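Local coordinates for protein inactive Zymogen C11 Protease (Parabacteroides distasonis, PDB 6MZO) that is the inactive zymogen of a clostripain-like C11 protease, probably a cysteine peptidase precursor that must be processed before it cleaves peptide bonds, at residues Q263-L268 with L275-D280; I303-T308 with N326-L331. All blocks are in the same frame, centred on the assembly; numbering follows the deposited sequence.

Contact 1 (Q263-L268 with L275-D280)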
ATOM      1  N   GLN A 263      -9.104  -3.911 -18.292  1.00 25.86           N
ATOM      2  CA  GLN A 263      -7.697  -3.878 -18.037  1.00 25.75           C
ATOM      3  C   GLN A 263      -7.379  -4.625 -16.730  1.00 25.13           C
ATOM      4  O   GLN A 263      -7.821  -4.240 -15.657  1.00 26.00           O
ATOM      5  CB  GLN A 263      -7.196  -2.415 -17.924  1.00 25.18           C
ATOM      6  CG  GLN A 263      -5.777  -2.246 -17.314  1.00 25.62           C
ATOM      7  CD  GLN A 263      -4.679  -2.677 -18.230  1.00 26.97           C
ATOM      8  OE1 GLN A 263      -4.572  -2.199 -19.366  1.00 31.03           O
ATOM      9  NE2 GLN A 263      -3.852  -3.593 -17.778  1.00 26.69           N
ATOM     10  N   ILE A 264      -6.567  -5.664 -16.838  1.00 26.77           N
ATOM     11  CA  ILE A 264      -6.184  -6.411 -15.619  1.00 23.14           C
ATOM     12  C   ILE A 264      -5.294  -5.577 -14.686  1.00 25.81           C
ATOM     13  O   ILE A 264      -4.413  -4.862 -15.183  1.00 28.18           O
ATOM     14  CB  ILE A 264      -5.424  -7.698 -16.010  1.00 24.43           C
ATOM     15  CG1 ILE A 264      -6.380  -8.660 -16.612  1.00 26.51           C
ATOM     16  CG2 ILE A 264      -4.753  -8.375 -14.764  1.00 27.49           C
ATOM     17  CD1 ILE A 264      -5.630  -9.756 -17.360  1.00 28.94           C
ATOM     18  N   MET A 265      -5.498  -5.690 -13.369  1.00 21.15           N
ATOM     19  CA  MET A 265      -4.512  -5.125 -12.415  1.00 21.17           C
ATOM     20  C   MET A 265      -3.889  -6.248 -11.617  1.00 24.48           C
ATOM     21  O   MET A 265      -2.676  -6.224 -11.392  1.00 26.74           O
ATOM     22  CB  MET A 265      -5.183  -4.080 -11.479  1.00 22.07           C
ATOM     23  CG  MET A 265      -5.426  -2.774 -12.259  1.00 25.76           C
ATOM     24  SD  MET A 265      -3.878  -1.775 -12.425  1.00 24.98           S
ATOM     25  CE  MET A 265      -3.857  -1.367 -14.177  1.00 25.95           C
ATOM     26  N   GLU A 266      -4.696  -7.215 -11.194  1.00 23.80           N
ATOM     27  CA  GLU A 266      -4.198  -8.345 -10.418  1.00 27.23           C
ATOM     28  C   GLU A 266      -4.040  -9.583 -11.293  1.00 27.72           C
ATOM     29  O   GLU A 266      -4.899  -9.881 -12.124  1.00 27.24           O
ATOM     30  CB  GLU A 266      -5.136  -8.644  -9.246  1.00 28.32           C
ATOM     31  CG  GLU A 266      -4.744  -9.868  -8.434  1.00 28.06           C
ATOM     32  CD  GLU A 266      -5.695 -11.031  -8.638  1.00 29.58           C
ATOM     33  OE1 GLU A 266      -6.924 -10.808  -8.605  1.00 34.57           O
ATOM     34  OE2 GLU A 266      -5.215 -12.167  -8.831  1.00 32.89           O
ATOM     35  N   TYR A 267      -2.940 -10.303 -11.102  1.00 28.70           N
ATOM     36  CA  TYR A 267      -2.671 -11.508 -11.876  1.00 32.79           C
ATOM     37  C   TYR A 267      -1.945 -12.561 -11.044  1.00 34.52           C
ATOM     38  O   TYR A 267      -0.769 -12.843 -11.272  1.00 31.65           O
ATOM     39  CB  TYR A 267      -1.854 -11.172 -13.126  1.00 27.01           C
ATOM     40  CG  TYR A 267      -1.918 -12.232 -14.203  1.00 37.07           C
ATOM     41  CD1 TYR A 267      -3.050 -12.378 -14.995  1.00 35.70           C
ATOM     42  CD2 TYR A 267      -0.847 -13.086 -14.428  1.00 42.85           C
ATOM     43  CE1 TYR A 267      -3.113 -13.345 -15.980  1.00 39.31           C
ATOM     44  CE2 TYR A 267      -0.901 -14.057 -15.411  1.00 46.73           C
ATOM     45  CZ  TYR A 267      -2.036 -14.181 -16.183  1.00 45.64           C
ATOM     46  OH  TYR A 267      -2.094 -15.145 -17.163  1.00 54.71           O
ATOM     47  N   LEU A 268      -2.654 -13.138 -10.079  1.00 32.75           N
ATOM     48  CA  LEU A 268      -2.080 -14.163  -9.215  1.00 34.83           C
ATOM     49  C   LEU A 268      -2.390 -15.555  -9.754  1.00 37.87           C
ATOM     50  O   LEU A 268      -1.700 -16.524  -9.436  1.00 40.54           O
ATOM     51  CB  LEU A 268      -2.611 -14.020  -7.787  1.00 33.83           C
ATOM     52  CG  LEU A 268      -2.308 -12.698  -7.081  1.00 36.30           C
ATOM     53  CD1 LEU A 268      -3.350 -12.408  -6.011  1.00 36.17           C
ATOM     54  CD2 LEU A 268      -0.910 -12.717  -6.482  1.00 40.26           C
ATOM     55  N   LEU A 275      -8.970  -8.158  -9.293  1.00 22.30           N
ATOM     56  CA  LEU A 275      -8.812  -6.690  -9.383  1.00 20.86           C
ATOM     57  C   LEU A 275      -8.488  -6.222 -10.778  1.00 23.02           C
ATOM     58  O   LEU A 275      -7.581  -6.773 -11.447  1.00 23.81           O
ATOM     59  CB  LEU A 275      -7.714  -6.201  -8.433  1.00 22.62           C
ATOM     60  CG  LEU A 275      -7.725  -6.751  -7.045  1.00 23.33           C
ATOM     61  CD1 LEU A 275      -6.541  -6.105  -6.234  1.00 24.13           C
ATOM     62  CD2 LEU A 275      -9.019  -6.360  -6.338  1.00 25.00           C
ATOM     63  N   TYR A 276      -9.196  -5.200 -11.212  1.00 22.85           N
ATOM     64  CA  TYR A 276      -9.046  -4.583 -12.506  1.00 19.70           C
ATOM     65  C   TYR A 276      -8.895  -3.068 -12.363  1.00 23.56           C
ATOM     66  O   TYR A 276      -9.034  -2.564 -11.315  1.00 21.20           O
ATOM     67  CB  TYR A 276     -10.268  -4.889 -13.348  1.00 21.60           C
ATOM     68  CG  TYR A 276     -10.378  -6.337 -13.724  1.00 23.88           C
ATOM     69  CD1 TYR A 276     -11.005  -7.239 -12.913  1.00 26.50           C
ATOM     70  CD2 TYR A 276      -9.835  -6.791 -14.870  1.00 26.47           C
ATOM     71  CE1 TYR A 276     -11.094  -8.559 -13.252  1.00 27.17           C
ATOM     72  CE2 TYR A 276      -9.917  -8.109 -15.214  1.00 28.70           C
ATOM     73  CZ  TYR A 276     -10.554  -8.986 -14.404  1.00 26.70           C
ATOM     74  OH  TYR A 276     -10.627 -10.294 -14.758  1.00 28.99           O
ATOM     75  N   ASP A 277      -8.609  -2.363 -13.445  1.00 22.65           N
ATOM     76  CA  ASP A 277      -8.485  -0.925 -13.359  1.00 21.33           C
ATOM     77  C   ASP A 277      -9.817  -0.297 -12.982  1.00 23.02           C
ATOM     78  O   ASP A 277     -10.808  -0.590 -13.549  1.00 22.67           O
ATOM     79  CB  ASP A 277      -7.976  -0.298 -14.654  1.00 22.73           C
ATOM     80  CG  ASP A 277      -7.885   1.200 -14.572  1.00 24.62           C
ATOM     81  OD1 ASP A 277      -7.025   1.661 -13.867  1.00 24.61           O
ATOM     82  OD2 ASP A 277      -8.695   1.882 -15.161  1.00 25.09           O
ATOM     83  N   PHE A 278      -9.782   0.597 -12.015  1.00 21.69           N
ATOM     84  CA  PHE A 278     -10.959   1.242 -11.493  1.00 20.35           C
ATOM     85  C   PHE A 278     -11.774   2.041 -12.517  1.00 20.81           C
ATOM     86  O   PHE A 278     -12.931   1.865 -12.655  1.00 20.84           O
ATOM     87  CB  PHE A 278     -10.531   2.082 -10.300  1.00 20.56           C
ATOM     88  CG  PHE A 278     -11.637   2.627  -9.462  1.00 22.85           C
ATOM     89  CD1 PHE A 278     -12.860   2.041  -9.395  1.00 23.55           C
ATOM     90  CD2 PHE A 278     -11.409   3.720  -8.702  1.00 22.46           C
ATOM     91  CE1 PHE A 278     -13.828   2.544  -8.581  1.00 25.24           C
ATOM     92  CE2 PHE A 278     -12.370   4.236  -7.888  1.00 22.37           C
ATOM     93  CZ  PHE A 278     -13.585   3.644  -7.825  1.00 21.04           C
ATOM     94  N   ASP A 279     -11.100   2.915 -13.239  1.00 22.73           N
ATOM     95  CA  ASP A 279     -11.749   3.740 -14.226  1.00 22.74           C
ATOM     96  C   ASP A 279     -12.365   2.890 -15.320  1.00 23.65           C
ATOM     97  O   ASP A 279     -13.462   3.103 -15.685  1.00 24.84           O
ATOM     98  CB  ASP A 279     -10.760   4.779 -14.783  1.00 24.66           C
ATOM     99  CG  ASP A 279     -11.368   5.701 -15.821  1.00 26.83           C
ATOM    100  OD1 ASP A 279     -11.697   5.248 -16.877  1.00 28.54           O
ATOM    101  OD2 ASP A 279     -11.456   6.877 -15.555  1.00 32.81           O
ATOM    102  N   ASP A 280     -11.629   1.913 -15.802  1.00 25.35           N
ATOM    103  CA  ASP A 280     -12.117   1.034 -16.828  1.00 27.23           C
ATOM    104  C   ASP A 280     -13.423   0.358 -16.382  1.00 25.60           C
ATOM    105  O   ASP A 280     -14.374   0.370 -17.087  1.00 27.34           O
ATOM    106  CB  ASP A 280     -11.051   0.021 -17.197  1.00 26.03           C
ATOM    107  CG  ASP A 280     -11.307  -0.670 -18.527  1.00 29.48           C
ATOM    108  OD1 ASP A 280     -12.143  -0.218 -19.266  1.00 30.49           O
ATOM    109  OD2 ASP A 280     -10.644  -1.650 -18.776  1.00 29.00           O
TER
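Ile264 and Tyr276 form a single antiparallel bridge as a non-hydrogen-bonded pair, framed by two bonds: Asp277 N to Gln263 O at 3.0 Å and Met265 N to Leu275 O at 3.0 Å. Leu275 O accepts a second backbone donor, Glu266 N, at 2.9 Å. Both donors reach this oxygen from the same face of its carbonyl plane, Glu266 N standing 36° above it, so one carbonyl grips two successive amides. Beside the bridge, the Tyr276 ring turns its edge to the backbone: CD2 lies 3.3 Å from Gln263 O, near the ring plane, while CE2 touches Ile264 CG1 at 3.8 Å. Across from that ring, Met265 CG packs on the Tyr276-Asp277 peptide. At one end of the contact, Gln263 N donates to Asp280 OD2 over 2.8 Å, nearly in line with the C-O bond. At the other, Glu266 CG stands trans to its backbone N (chi1 176°) and the chain bends at chi2, which brings OE1 to Leu275 N in a weak 3.4 Å bond; OE1 also accepts from Ala274 N, and OE2 from Leu268 N. A second shell fixes these groups. Asp280 OD1 pairs with Arg284, Asp277 OD1 meets Ser329 OG, and Gln263 OE1 takes the amides of Asn326 and Lys327. Asp277 OD2 accepts Asp280 N at 3.0 Å, capping helix 278-283. Two motifs therefore meet here: an N-cap aspartate, and the pattern of a classic beta bulge, with Met265 and Glu266 opposite Leu275.

Contact 2 (I303-T308 with N326-L331)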
ATOM      1  N   ILE A 303      -3.537  12.027  -6.676  1.00 24.66           N
ATOM      2  CA  ILE A 303      -2.820  13.262  -6.928  1.00 26.96           C
ATOM      3  C   ILE A 303      -1.557  13.058  -7.721  1.00 24.27           C
ATOM      4  O   ILE A 303      -1.055  14.034  -8.313  1.00 27.45           O
ATOM      5  CB  ILE A 303      -2.485  14.068  -5.629  1.00 27.31           C
ATOM      6  CG1 ILE A 303      -1.560  13.238  -4.713  1.00 25.24           C
ATOM      7  CG2 ILE A 303      -3.817  14.479  -4.991  1.00 29.72           C
ATOM      8  CD1 ILE A 303      -0.888  14.162  -3.654  1.00 30.95           C
ATOM      9  N   TYR A 304      -1.072  11.804  -7.760  1.00 23.19           N
ATOM     10  CA  TYR A 304       0.060  11.450  -8.604  1.00 23.77           C
ATOM     11  C   TYR A 304      -0.117  10.018  -8.993  1.00 23.27           C
ATOM     12  O   TYR A 304      -0.511   9.197  -8.145  1.00 25.42           O
ATOM     13  CB  TYR A 304       1.386  11.657  -7.855  1.00 24.46           C
ATOM     14  CG  TYR A 304       2.572  11.226  -8.711  1.00 25.04           C
ATOM     15  CD1 TYR A 304       3.166  12.096  -9.616  1.00 30.44           C
ATOM     16  CD2 TYR A 304       3.009   9.897  -8.667  1.00 25.37           C
ATOM     17  CE1 TYR A 304       4.219  11.677 -10.389  1.00 31.52           C
ATOM     18  CE2 TYR A 304       4.085   9.430  -9.450  1.00 28.53           C
ATOM     19  CZ  TYR A 304       4.645  10.324 -10.333  1.00 29.52           C
ATOM     20  OH  TYR A 304       5.736   9.987 -11.127  1.00 30.98           O
ATOM     21  N   LYS A 305       0.164   9.689 -10.263  1.00 23.59           N
ATOM     22  CA  LYS A 305       0.207   8.292 -10.695  1.00 22.36           C
ATOM     23  C   LYS A 305       1.222   8.145 -11.813  1.00 25.94           C
ATOM     24  O   LYS A 305       1.496   9.092 -12.590  1.00 28.40           O
ATOM     25  CB  LYS A 305      -1.141   7.798 -11.135  1.00 24.08           C
ATOM     26  CG  LYS A 305      -1.612   8.446 -12.479  1.00 26.57           C
ATOM     27  CD  LYS A 305      -2.907   7.759 -12.967  1.00 29.54           C
ATOM     28  CE  LYS A 305      -3.285   8.353 -14.331  1.00 38.49           C
ATOM     29  NZ  LYS A 305      -3.642   9.743 -14.115  1.00 44.76           N
ATOM     30  N   ALA A 306       1.846   6.988 -11.885  1.00 23.41           N
ATOM     31  CA  ALA A 306       2.763   6.739 -12.969  1.00 26.46           C
ATOM     32  C   ALA A 306       2.822   5.260 -13.245  1.00 26.31           C
ATOM     33  O   ALA A 306       2.701   4.426 -12.347  1.00 24.24           O
ATOM     34  CB  ALA A 306       4.155   7.284 -12.665  1.00 25.91           C
ATOM     35  N   THR A 307       3.036   4.928 -14.530  1.00 26.41           N
ATOM     36  CA  THR A 307       3.226   3.543 -14.892  1.00 28.71           C
ATOM     37  C   THR A 307       4.218   3.380 -16.061  1.00 30.75           C
ATOM     38  O   THR A 307       4.319   4.246 -16.967  1.00 31.44           O
ATOM     39  CB  THR A 307       1.886   2.880 -15.317  1.00 30.65           C
ATOM     40  OG1 THR A 307       2.112   1.510 -15.634  1.00 27.01           O
ATOM     41  CG2 THR A 307       1.282   3.615 -16.595  1.00 29.74           C
ATOM     42  N   THR A 308       4.896   2.242 -16.057  1.00 27.11           N
ATOM     43  CA  THR A 308       5.691   1.793 -17.202  1.00 30.01           C
ATOM     44  C   THR A 308       4.742   1.177 -18.259  1.00 31.63           C
ATOM     45  O   THR A 308       3.559   1.006 -17.982  1.00 29.42           O
ATOM     46  CB  THR A 308       6.747   0.745 -16.734  1.00 31.39           C
ATOM     47  OG1 THR A 308       6.100  -0.259 -15.961  1.00 29.94           O
ATOM     48  CG2 THR A 308       7.836   1.407 -15.840  1.00 28.92           C
ATOM     49  N   ASN A 326      -2.478  -0.909 -20.597  1.00 34.00           N
ATOM     50  CA  ASN A 326      -3.045  -0.106 -21.669  1.00 35.93           C
ATOM     51  C   ASN A 326      -3.960   1.001 -21.139  1.00 34.94           C
ATOM     52  O   ASN A 326      -4.130   2.007 -21.812  1.00 39.66           O
ATOM     53  CB  ASN A 326      -3.830  -0.976 -22.669  1.00 39.16           C
ATOM     54  CG  ASN A 326      -2.965  -2.032 -23.364  1.00 48.10           C
ATOM     55  OD1 ASN A 326      -3.372  -3.192 -23.493  1.00 51.55           O
ATOM     56  ND2 ASN A 326      -1.769  -1.643 -23.796  1.00 49.58           N
ATOM     57  N   LYS A 327      -4.534   0.825 -19.941  1.00 30.47           N
ATOM     58  CA  LYS A 327      -5.393   1.828 -19.272  1.00 29.39           C
ATOM     59  C   LYS A 327      -4.891   1.929 -17.866  1.00 31.73           C
ATOM     60  O   LYS A 327      -4.676   0.897 -17.242  1.00 30.84           O
ATOM     61  CB  LYS A 327      -6.873   1.437 -19.250  1.00 30.76           C
ATOM     62  CG  LYS A 327      -7.451   1.449 -20.733  1.00 29.74           C
ATOM     63  CD  LYS A 327      -8.876   1.022 -20.730  1.00 35.40           C
ATOM     64  CE  LYS A 327      -9.420   1.041 -22.178  1.00 44.72           C
ATOM     65  NZ  LYS A 327     -10.808   0.480 -22.202  1.00 50.59           N
ATOM     66  N   TYR A 328      -4.696   3.142 -17.354  1.00 27.15           N
ATOM     67  CA  TYR A 328      -4.086   3.208 -16.010  1.00 25.10           C
ATOM     68  C   TYR A 328      -4.675   4.361 -15.248  1.00 22.70           C
ATOM     69  O   TYR A 328      -4.322   5.551 -15.539  1.00 27.79           O
ATOM     70  CB  TYR A 328      -2.557   3.367 -16.155  1.00 24.34           C
ATOM     71  CG  TYR A 328      -1.889   3.412 -14.812  1.00 24.51           C
ATOM     72  CD1 TYR A 328      -1.899   2.304 -14.034  1.00 23.73           C
ATOM     73  CD2 TYR A 328      -1.241   4.583 -14.334  1.00 25.09           C
ATOM     74  CE1 TYR A 328      -1.339   2.297 -12.748  1.00 21.07           C
ATOM     75  CE2 TYR A 328      -0.649   4.586 -13.044  1.00 25.55           C
ATOM     76  CZ  TYR A 328      -0.712   3.441 -12.286  1.00 23.30           C
ATOM     77  OH  TYR A 328      -0.193   3.409 -11.021  1.00 23.45           O
ATOM     78  N   SER A 329      -5.562   4.066 -14.263  1.00 23.70           N
ATOM     79  CA  SER A 329      -6.170   5.166 -13.470  1.00 24.19           C
ATOM     80  C   SER A 329      -5.447   5.407 -12.122  1.00 22.72           C
ATOM     81  O   SER A 329      -5.687   6.405 -11.427  1.00 25.71           O
ATOM     82  CB  SER A 329      -7.677   4.851 -13.258  1.00 25.69           C
ATOM     83  OG  SER A 329      -7.804   3.749 -12.358  1.00 26.59           O
ATOM     84  N   GLY A 330      -4.510   4.509 -11.792  1.00 22.55           N
ATOM     85  CA  GLY A 330      -3.752   4.596 -10.524  1.00 22.26           C
ATOM     86  C   GLY A 330      -4.473   3.876  -9.392  1.00 22.71           C
ATOM     87  O   GLY A 330      -3.934   3.755  -8.325  1.00 22.63           O
ATOM     88  N   LEU A 331      -5.699   3.355  -9.647  1.00 20.37           N
ATOM     89  CA  LEU A 331      -6.399   2.581  -8.600  1.00 18.16           C
ATOM     90  C   LEU A 331      -6.936   1.288  -9.224  1.00 18.56           C
ATOM     91  O   LEU A 331      -7.457   1.305 -10.308  1.00 22.00           O
ATOM     92  CB  LEU A 331      -7.590   3.326  -7.972  1.00 20.05           C
ATOM     93  CG  LEU A 331      -7.149   4.462  -6.995  1.00 20.31           C
ATOM     94  CD1 LEU A 331      -8.422   5.216  -6.575  1.00 20.85           C
ATOM     95  CD2 LEU A 331      -6.511   3.847  -5.815  1.00 18.65           C
TER
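Thr307 lies over one face of the Tyr328 ring, its CB 3.7 Å from the ring centroid and only 10° off the normal, which defines a CH-pi contact. The methyl CG2 adds a 3.5 Å approach to Tyr328 CD2. This methyl meets the ring because OG1 is turned trans to the backbone N (chi1 -179°) and engaged elsewhere, donating to Thr308 O at 2.8 Å. The ring's opposite face is covered from within its own segment by Gly330 N, 3.8 Å above the plane, so the aromatic group is sandwiched between Thr307 of the strand and the loop backbone just after the tyrosine. Aliphatic contacts come from Lys305, whose CB sits 3.8 Å from Tyr328 CE2, obliquely to the ring. Farther out, its methylenes run along the loop backbone: CE reaches Tyr328 O at 3.2 Å and CD passes Ser329 O at 3.5 Å. Gly330, at a phi of 88° that glycine readily adopts, brings its backbone close to the Lys305 CB. Polar atoms also meet, yet no hydrogen bond crosses the contact. Tyr328 OH is 3.3 Å from Ala306 O but bonds instead to Ile227 O, on the neighbouring strand 226-231. Replacing Tyr328 with an alanine would probably open a gap between Thr307 and Gly330 and leave Ile227 O without its hydroxyl partner. The chemistry thus implies that van der Waals and CH-pi contact holds the loop against strand 302-307, while directional anchoring comes from hydrogen bonds to other parts of the chain.

Overall arrangement
Both segments of contact 1 precede those of contact 2 in the sequence, with helix 288-301 in the interval; the centres of the two contacts are about 11 Å apart. Contact 2 involves strand 302-307, an outermost strand of the nine-stranded mixed sheet, whereas contact 1 includes strand 275-277, which pairs antiparallel with strand 332-334. Segment 326-331 runs between these regions: it rests on the large sheet and touches contact 1 directly, with Asp279 CB 3.4 Å from Ser329 CB beside polar links. It leads into strand 332-334, so the loop physically couples the edge of the main sheet to the small two-stranded sheet.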